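Local coordinates for D-2-hydroxyacid dehydrogensase protein (Ketogulonicigenium vulgare, PDB 4LSW) that probably catalyses the reversible, nicotinamide-cofactor-dependent interconversion of 2-oxoacids and D-2-hydroxyacids, at residues P11-D16 with S72-G77; D190-A195 with R217-A222; S233-I238 with V259-P264. All blocks are in the same frame, centred on the assembly; numbering follows the deposited sequence.

Contact 1 of 3, residues P11-D16 with S72-G77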
# COMPACT_ATOMS: atom_id res chain seq x y z
N PRO A 11 -9.36 -15.90 2.54
CA PRO A 11 -10.59 -15.53 1.82
C PRO A 11 -10.41 -14.42 0.79
O PRO A 11 -9.53 -13.57 0.93
CB PRO A 11 -11.53 -15.06 2.94
CG PRO A 11 -10.61 -14.68 4.08
CD PRO A 11 -9.46 -15.64 3.98
N TYR A 12 -11.25 -14.43 -0.25
CA TYR A 12 -11.34 -13.35 -1.22
C TYR A 12 -12.80 -12.89 -1.27
O TYR A 12 -13.69 -13.62 -0.85
CB TYR A 12 -10.98 -13.83 -2.62
CG TYR A 12 -9.55 -14.25 -2.84
CD1 TYR A 12 -8.48 -13.44 -2.47
CD2 TYR A 12 -9.27 -15.47 -3.43
CE1 TYR A 12 -7.17 -13.85 -2.68
CE2 TYR A 12 -7.99 -15.87 -3.65
CZ TYR A 12 -6.94 -15.07 -3.28
OH TYR A 12 -5.66 -15.52 -3.52
N PRO A 13 -13.05 -11.69 -1.82
CA PRO A 13 -14.44 -11.25 -2.00
C PRO A 13 -15.20 -12.23 -2.87
O PRO A 13 -14.59 -12.90 -3.69
CB PRO A 13 -14.29 -9.92 -2.74
CG PRO A 13 -12.96 -9.42 -2.33
CD PRO A 13 -12.09 -10.63 -2.19
N ALA A 14 -16.52 -12.29 -2.70
CA ALA A 14 -17.37 -13.19 -3.46
C ALA A 14 -17.22 -13.06 -4.98
O ALA A 14 -17.34 -14.04 -5.71
CB ALA A 14 -18.82 -13.02 -3.05
N TRP A 15 -16.95 -11.85 -5.46
CA TRP A 15 -16.84 -11.63 -6.90
C TRP A 15 -15.59 -12.29 -7.52
O TRP A 15 -15.49 -12.44 -8.74
CB TRP A 15 -16.97 -10.14 -7.28
CG TRP A 15 -16.03 -9.20 -6.60
CD1 TRP A 15 -14.67 -9.27 -6.57
CD2 TRP A 15 -16.38 -8.00 -5.90
NE1 TRP A 15 -14.15 -8.21 -5.87
CE2 TRP A 15 -15.18 -7.41 -5.45
CE3 TRP A 15 -17.59 -7.36 -5.60
CZ2 TRP A 15 -15.16 -6.21 -4.72
CZ3 TRP A 15 -17.57 -6.18 -4.87
CH2 TRP A 15 -16.36 -5.62 -4.44
N ASP A 16 -14.65 -12.69 -6.66
CA ASP A 16 -13.52 -13.51 -7.08
C ASP A 16 -13.74 -14.97 -6.73
O ASP A 16 -13.40 -15.86 -7.51
CB ASP A 16 -12.23 -13.02 -6.41
CG ASP A 16 -11.84 -11.63 -6.85
OD1 ASP A 16 -11.95 -11.35 -8.06
OD2 ASP A 16 -11.43 -10.85 -5.97
N SER A 72 0.10 -17.56 -7.13
CA SER A 72 -0.48 -16.30 -7.57
C SER A 72 -0.92 -15.50 -6.35
O SER A 72 -1.70 -15.98 -5.51
CB SER A 72 -1.63 -16.54 -8.55
OG SER A 72 -1.12 -16.92 -9.81
N VAL A 73 -0.40 -14.28 -6.26
CA VAL A 73 -0.65 -13.42 -5.11
C VAL A 73 -1.67 -12.33 -5.45
O VAL A 73 -1.57 -11.67 -6.49
CB VAL A 73 0.66 -12.74 -4.65
CG1 VAL A 73 0.41 -11.86 -3.45
CG2 VAL A 73 1.73 -13.79 -4.33
N TYR A 74 -2.65 -12.17 -4.56
CA TYR A 74 -3.60 -11.06 -4.61
C TYR A 74 -2.94 -9.88 -3.89
O TYR A 74 -2.74 -9.93 -2.68
CB TYR A 74 -4.89 -11.48 -3.90
CG TYR A 74 -6.03 -10.49 -3.91
CD1 TYR A 74 -6.07 -9.43 -3.00
CD2 TYR A 74 -7.10 -10.64 -4.77
CE1 TYR A 74 -7.13 -8.54 -2.98
CE2 TYR A 74 -8.16 -9.76 -4.76
CZ TYR A 74 -8.17 -8.71 -3.87
OH TYR A 74 -9.25 -7.85 -3.88
N GLY A 75 -2.59 -8.84 -4.65
CA GLY A 75 -1.89 -7.69 -4.09
C GLY A 75 -0.55 -7.44 -4.75
O GLY A 75 -0.07 -8.26 -5.54
N VAL A 76 0.07 -6.31 -4.42
CA VAL A 76 1.37 -5.93 -4.99
C VAL A 76 2.55 -6.65 -4.34
O VAL A 76 3.40 -7.23 -5.02
CB VAL A 76 1.63 -4.42 -4.87
CG1 VAL A 76 2.97 -4.06 -5.48
CG2 VAL A 76 0.53 -3.63 -5.55
N GLY A 77 2.61 -6.59 -3.02
CA GLY A 77 3.73 -7.17 -2.29
C GLY A 77 3.62 -8.68 -2.24
O GLY A 77 2.52 -9.23 -2.30
O HOH W 1 -11.24 -8.38 -5.37

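Contact 2 of 3, residues D190-A195 with R217-A222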
# COMPACT_ATOMS: atom_id res chain seq x y z
N ASP A 190 18.45 13.43 -0.96
CA ASP A 190 18.15 12.82 0.33
C ASP A 190 16.86 13.37 0.90
O ASP A 190 16.43 14.47 0.52
CB ASP A 190 19.29 13.06 1.32
CG ASP A 190 19.33 14.48 1.81
OD1 ASP A 190 19.42 15.39 0.97
OD2 ASP A 190 19.23 14.68 3.04
N ALA A 191 16.27 12.62 1.82
CA ALA A 191 14.98 12.97 2.40
C ALA A 191 15.02 14.20 3.31
O ALA A 191 14.05 14.94 3.38
CB ALA A 191 14.39 11.79 3.14
N VAL A 192 16.13 14.43 4.00
CA VAL A 192 16.23 15.59 4.87
C VAL A 192 16.15 16.89 4.08
O VAL A 192 15.36 17.78 4.42
CB VAL A 192 17.52 15.58 5.73
CG1 VAL A 192 17.69 16.90 6.46
CG2 VAL A 192 17.46 14.43 6.70
N THR A 193 16.93 16.98 3.00
CA THR A 193 16.92 18.16 2.14
C THR A 193 15.56 18.33 1.48
O THR A 193 15.04 19.44 1.39
CB THR A 193 17.99 18.05 1.06
OG1 THR A 193 19.27 17.81 1.68
CG2 THR A 193 18.06 19.34 0.25
N LEU A 194 14.97 17.22 1.04
CA LEU A 194 13.65 17.26 0.43
C LEU A 194 12.66 17.90 1.40
O LEU A 194 11.92 18.83 1.05
CB LEU A 194 13.19 15.85 0.06
CG LEU A 194 11.81 15.72 -0.59
CD1 LEU A 194 11.83 16.39 -1.94
CD2 LEU A 194 11.43 14.27 -0.70
N ALA A 195 12.66 17.40 2.62
CA ALA A 195 11.70 17.85 3.62
C ALA A 195 11.89 19.31 4.01
O ALA A 195 10.92 20.04 4.27
CB ALA A 195 11.82 16.96 4.85
N ARG A 217 13.79 11.08 12.79
CA ARG A 217 13.75 12.38 13.47
C ARG A 217 14.28 13.53 12.60
O ARG A 217 13.66 14.59 12.57
CB ARG A 217 14.53 12.34 14.80
CG ARG A 217 14.63 13.70 15.48
CD ARG A 217 15.37 13.63 16.83
NE ARG A 217 14.46 13.43 17.95
CZ ARG A 217 14.21 14.35 18.89
NH1 ARG A 217 14.81 15.54 18.85
NH2 ARG A 217 13.38 14.08 19.87
N ASP A 218 15.40 13.33 11.91
CA ASP A 218 15.96 14.42 11.13
C ASP A 218 15.06 14.85 9.98
O ASP A 218 14.90 16.05 9.73
CB ASP A 218 17.38 14.07 10.63
CG ASP A 218 18.41 14.04 11.74
OD1 ASP A 218 18.18 14.69 12.78
OD2 ASP A 218 19.44 13.37 11.56
N VAL A 219 14.46 13.88 9.28
CA VAL A 219 13.56 14.21 8.18
C VAL A 219 12.32 14.91 8.72
O VAL A 219 11.88 15.93 8.19
CB VAL A 219 13.14 12.96 7.41
CG1 VAL A 219 12.06 13.31 6.36
CG2 VAL A 219 14.35 12.35 6.74
N ILE A 220 11.78 14.37 9.81
CA ILE A 220 10.58 14.91 10.42
C ILE A 220 10.81 16.34 10.91
O ILE A 220 9.98 17.23 10.73
CB ILE A 220 10.09 14.00 11.56
CG1 ILE A 220 9.62 12.66 10.97
CG2 ILE A 220 8.98 14.68 12.34
CD1 ILE A 220 9.45 11.55 12.00
N GLU A 221 11.97 16.58 11.51
CA GLU A 221 12.29 17.91 12.03
C GLU A 221 12.49 18.91 10.90
O GLU A 221 12.10 20.07 11.01
CB GLU A 221 13.53 17.86 12.93
CG GLU A 221 13.21 17.21 14.26
CD GLU A 221 14.27 17.43 15.31
OE1 GLU A 221 15.42 17.82 14.97
OE2 GLU A 221 13.95 17.20 16.49
N ALA A 222 13.09 18.45 9.81
CA ALA A 222 13.26 19.29 8.64
C ALA A 222 11.92 19.64 7.98
O ALA A 222 11.77 20.74 7.43
CB ALA A 222 14.22 18.64 7.64

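Contact 3 of 3, residues S233-I238 with V259-P264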
# COMPACT_ATOMS: atom_id res chain seq x y z
N SER A 233 2.25 4.64 2.07
CA SER A 233 3.11 3.49 1.77
C SER A 233 3.52 2.82 3.07
O SER A 233 3.07 3.23 4.12
CB SER A 233 4.35 3.94 1.00
OG SER A 233 5.14 4.81 1.79
N ARG A 234 4.40 1.82 3.03
CA ARG A 234 4.59 0.96 4.20
C ARG A 234 4.96 1.66 5.51
O ARG A 234 5.63 2.70 5.52
CB ARG A 234 5.60 -0.15 3.89
CG ARG A 234 6.96 0.37 3.50
CD ARG A 234 7.88 -0.78 3.10
NE ARG A 234 7.38 -1.51 1.94
CZ ARG A 234 8.05 -2.47 1.31
NH1 ARG A 234 9.26 -2.81 1.73
NH2 ARG A 234 7.53 -3.07 0.25
N ALA A 235 4.52 1.09 6.63
CA ALA A 235 4.76 1.68 7.94
C ALA A 235 6.23 1.67 8.33
O ALA A 235 6.69 2.57 9.02
CB ALA A 235 3.92 0.96 9.00
N SER A 236 6.96 0.65 7.87
CA SER A 236 8.36 0.44 8.30
C SER A 236 9.31 1.57 7.91
O SER A 236 10.40 1.70 8.47
CB SER A 236 8.90 -0.89 7.76
OG SER A 236 8.87 -0.94 6.34
N ASN A 237 8.89 2.40 6.96
CA ASN A 237 9.76 3.48 6.50
C ASN A 237 9.64 4.77 7.30
O ASN A 237 10.33 5.75 7.01
CB ASN A 237 9.55 3.74 5.02
CG ASN A 237 10.29 2.75 4.16
OD1 ASN A 237 11.35 2.24 4.55
ND2 ASN A 237 9.75 2.46 2.99
N ILE A 238 8.77 4.76 8.31
CA ILE A 238 8.68 5.88 9.24
C ILE A 238 8.94 5.44 10.67
O ILE A 238 8.42 4.42 11.14
CB ILE A 238 7.32 6.58 9.13
CG1 ILE A 238 7.11 7.09 7.70
CG2 ILE A 238 7.22 7.74 10.12
CD1 ILE A 238 5.79 7.80 7.50
N VAL A 259 -1.46 4.16 6.96
CA VAL A 259 -0.82 2.90 7.30
C VAL A 259 -0.10 3.05 8.64
O VAL A 259 0.39 4.14 8.96
CB VAL A 259 0.18 2.49 6.24
CG1 VAL A 259 1.23 3.53 6.17
CG2 VAL A 259 0.77 1.11 6.51
N PHE A 260 -0.08 1.98 9.42
CA PHE A 260 0.46 2.03 10.78
C PHE A 260 1.13 0.71 11.14
O PHE A 260 0.71 -0.35 10.68
CB PHE A 260 -0.65 2.26 11.80
CG PHE A 260 -1.54 3.44 11.51
CD1 PHE A 260 -2.61 3.32 10.63
CD2 PHE A 260 -1.36 4.65 12.16
CE1 PHE A 260 -3.44 4.40 10.37
CE2 PHE A 260 -2.19 5.73 11.92
CZ PHE A 260 -3.24 5.60 11.02
N GLU A 261 2.17 0.77 11.97
CA GLU A 261 2.76 -0.44 12.52
C GLU A 261 1.71 -1.18 13.34
O GLU A 261 1.00 -0.57 14.15
CB GLU A 261 3.97 -0.11 13.40
CG GLU A 261 5.21 0.35 12.64
CD GLU A 261 5.91 -0.76 11.87
OE1 GLU A 261 5.53 -1.94 11.99
OE2 GLU A 261 6.86 -0.44 11.13
N GLY A 262 1.58 -2.48 13.10
CA GLY A 262 0.65 -3.30 13.85
C GLY A 262 -0.84 -3.07 13.58
O GLY A 262 -1.69 -3.51 14.35
N GLU A 263 -1.14 -2.37 12.49
CA GLU A 263 -2.53 -2.14 12.09
C GLU A 263 -3.28 -3.46 11.97
O GLU A 263 -2.69 -4.48 11.61
CB GLU A 263 -2.58 -1.38 10.76
CG GLU A 263 -2.00 -2.15 9.59
CD GLU A 263 -2.00 -1.36 8.30
OE1 GLU A 263 -1.98 -0.12 8.37
OE2 GLU A 263 -2.01 -1.99 7.23
N PRO A 264 -4.59 -3.45 12.26
CA PRO A 264 -5.45 -2.31 12.61
C PRO A 264 -5.30 -1.85 14.06
O PRO A 264 -5.95 -0.89 14.47
CB PRO A 264 -6.86 -2.89 12.41
CG PRO A 264 -6.69 -4.33 12.79
CD PRO A 264 -5.34 -4.72 12.24
O HOH W 2 8.12 1.82 11.69

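Contact 1 of 3, residues P11-D16 with S72-G77
Tyr12 lays the CD1-CE1 side of its ring across the base of the Tyr74 side chain, with Tyr12 CE1 3.5 Å from Tyr74 CB. The two side chains lie antiparallel alongside one another, and their rings meet obliquely, planes inclined at 32° and centroids 5.2 Å apart. With CG anti to the backbone N (chi1 -177°), Tyr74 sends its ring from the end of strand 70-74 to the start of helix 14-23. There one water joins three side chains. Its O accepts from Tyr74 OH at 2.5 Å and from Trp15 NE1 at 3.0 Å, and donates to Asp16 OD2 at 2.5 Å. Asp16 OD2 also meets the edge of the Tyr74 ring, while Asp16 OD1 is engaged in a salt bridge with Arg298. Putting a leucine at Tyr12 would probably uncover the root of Tyr74 and leave Thr51 O without the hydroxyl that bonds it. Strand 70-74 lies between strands 48-52 and 92-94 in the mixed sheet; Tyr12 packs on Ala50 and Arg52 of the former, and helix 287-306 closes in with Leu297 on Tyr12 and Met293 on Tyr74.

Contact 2 of 3, residues D190-A195 with R217-A222
Glu221 OE2 is gripped by two arginines: Arg217 NH1, one turn back in the same helix, at 3.0 Å in a salt bridge, and Arg251, which adds a second. At the start of the other helix Asp190 is the N-cap. Its OD1 takes the Thr193 OG1 hydrogen at 2.5 Å through the syn lone pair, whereas its OD2 is met by Thr193 N from 46° above the carboxylate plane, so both oxygens are tied to the first turn. Neither polar group lies in the join, where the helices run nearly parallel, their axes 13° apart in direction and 7.9 Å apart at closest approach. Val219 fills the join. Its CG2 sits 3.6 Å from Ala191 CB and 3.7 Å from Val192 CG2, and its CG1 turns to Ala195 CB. This split follows from chi1 of 173°, which puts CG1 anti to the backbone N and CG2 beside it. One turn on, Ala222 CB reaches 3.5 Å from Val192 O and also meets Ala195 CB. Both helices belong to the Rossmann-type domain: Leu194 packs on strands 170-174 and 186-188, and Ile220 on helix 240-249. Across the join the touching groups are mostly methyls, so cohesion is van der Waals; the salt bridges of Glu221 and the Asp190 cap lie outside it, each within or beside its own helix, and add nothing across it.

Contact 3 of 3, residues S233-I238 with V259-P264
The two loops run almost in the same direction where they touch, 9° apart from end to end, with Ala235 CA 5.2 Å from Phe260 CA. Ala235 is the wedge: its CB points at the peptide joining Phe260 and Glu261, 3.5 Å from Phe260 C and equally near Glu261 N. On one side of this methyl Val259 CG2, anti to the backbone N, comes to 4.0 Å from Ala235 CB. On the other flank Glu261 folds back. The bend at chi2 (-72°) brings its carboxylate alongside Ser236, with Glu261 OE2 3.3 Å from Ser236 CA, and its CG and CD lie against the Ala235 methyl. A water bridges the two loops, its O 2.6 Å from Glu261 OE2 and 2.7 Å from Ile238 O. These loops follow strands 228-231 and 254-257, neighbours in the parallel sheet, and so stand at the carboxy ends of the strands, where a Rossmann-type domain has its cofactor and active-site cleft. Family members work with an arginine, a glutamate and a histidine; Arg234, Glu263 and His281 are consistent with that set, and Glu263 OE2 does hydrogen-bond His281 ND1. The other oxygen of Glu263 braces its own loop: Phe260 N donates to Glu263 OE1 at 3.0 Å, from 38° above the carboxylate plane. That bond spans a type II beta turn from Phe260 to Glu263, in which Gly262 takes the positive phi, and a cis peptide then leads into Pro264. Outside the two loops, Glu261 N donates to Glu240 at the start of helix 240-249, Asn237 is held by Ala207 and Ala209, and Val259 packs against Asn231 and His281.

In the fold
The three contacts follow one another along the chain without overlap. Contact 1 belongs to the mixed sheet of the first part of the chain, though helix 287-306, near the carboxy end, comes back to cover it. Contacts 2 and 3 both lie in the NAD-binding domain with its parallel sheet: contact 2 pairs helices flanking that sheet, contact 3 pairs loops leaving strands 228-231 and 254-257. Contact 3 is the middle one, its centre 21 Å from that of contact 1 and 19 Å from that of contact 2, whereas the outer two centres are 36 Å apart. Contacts 1 and 3, tied to different sheets and about 6 Å apart at nearest atoms, probably face each other across the interdomain cleft.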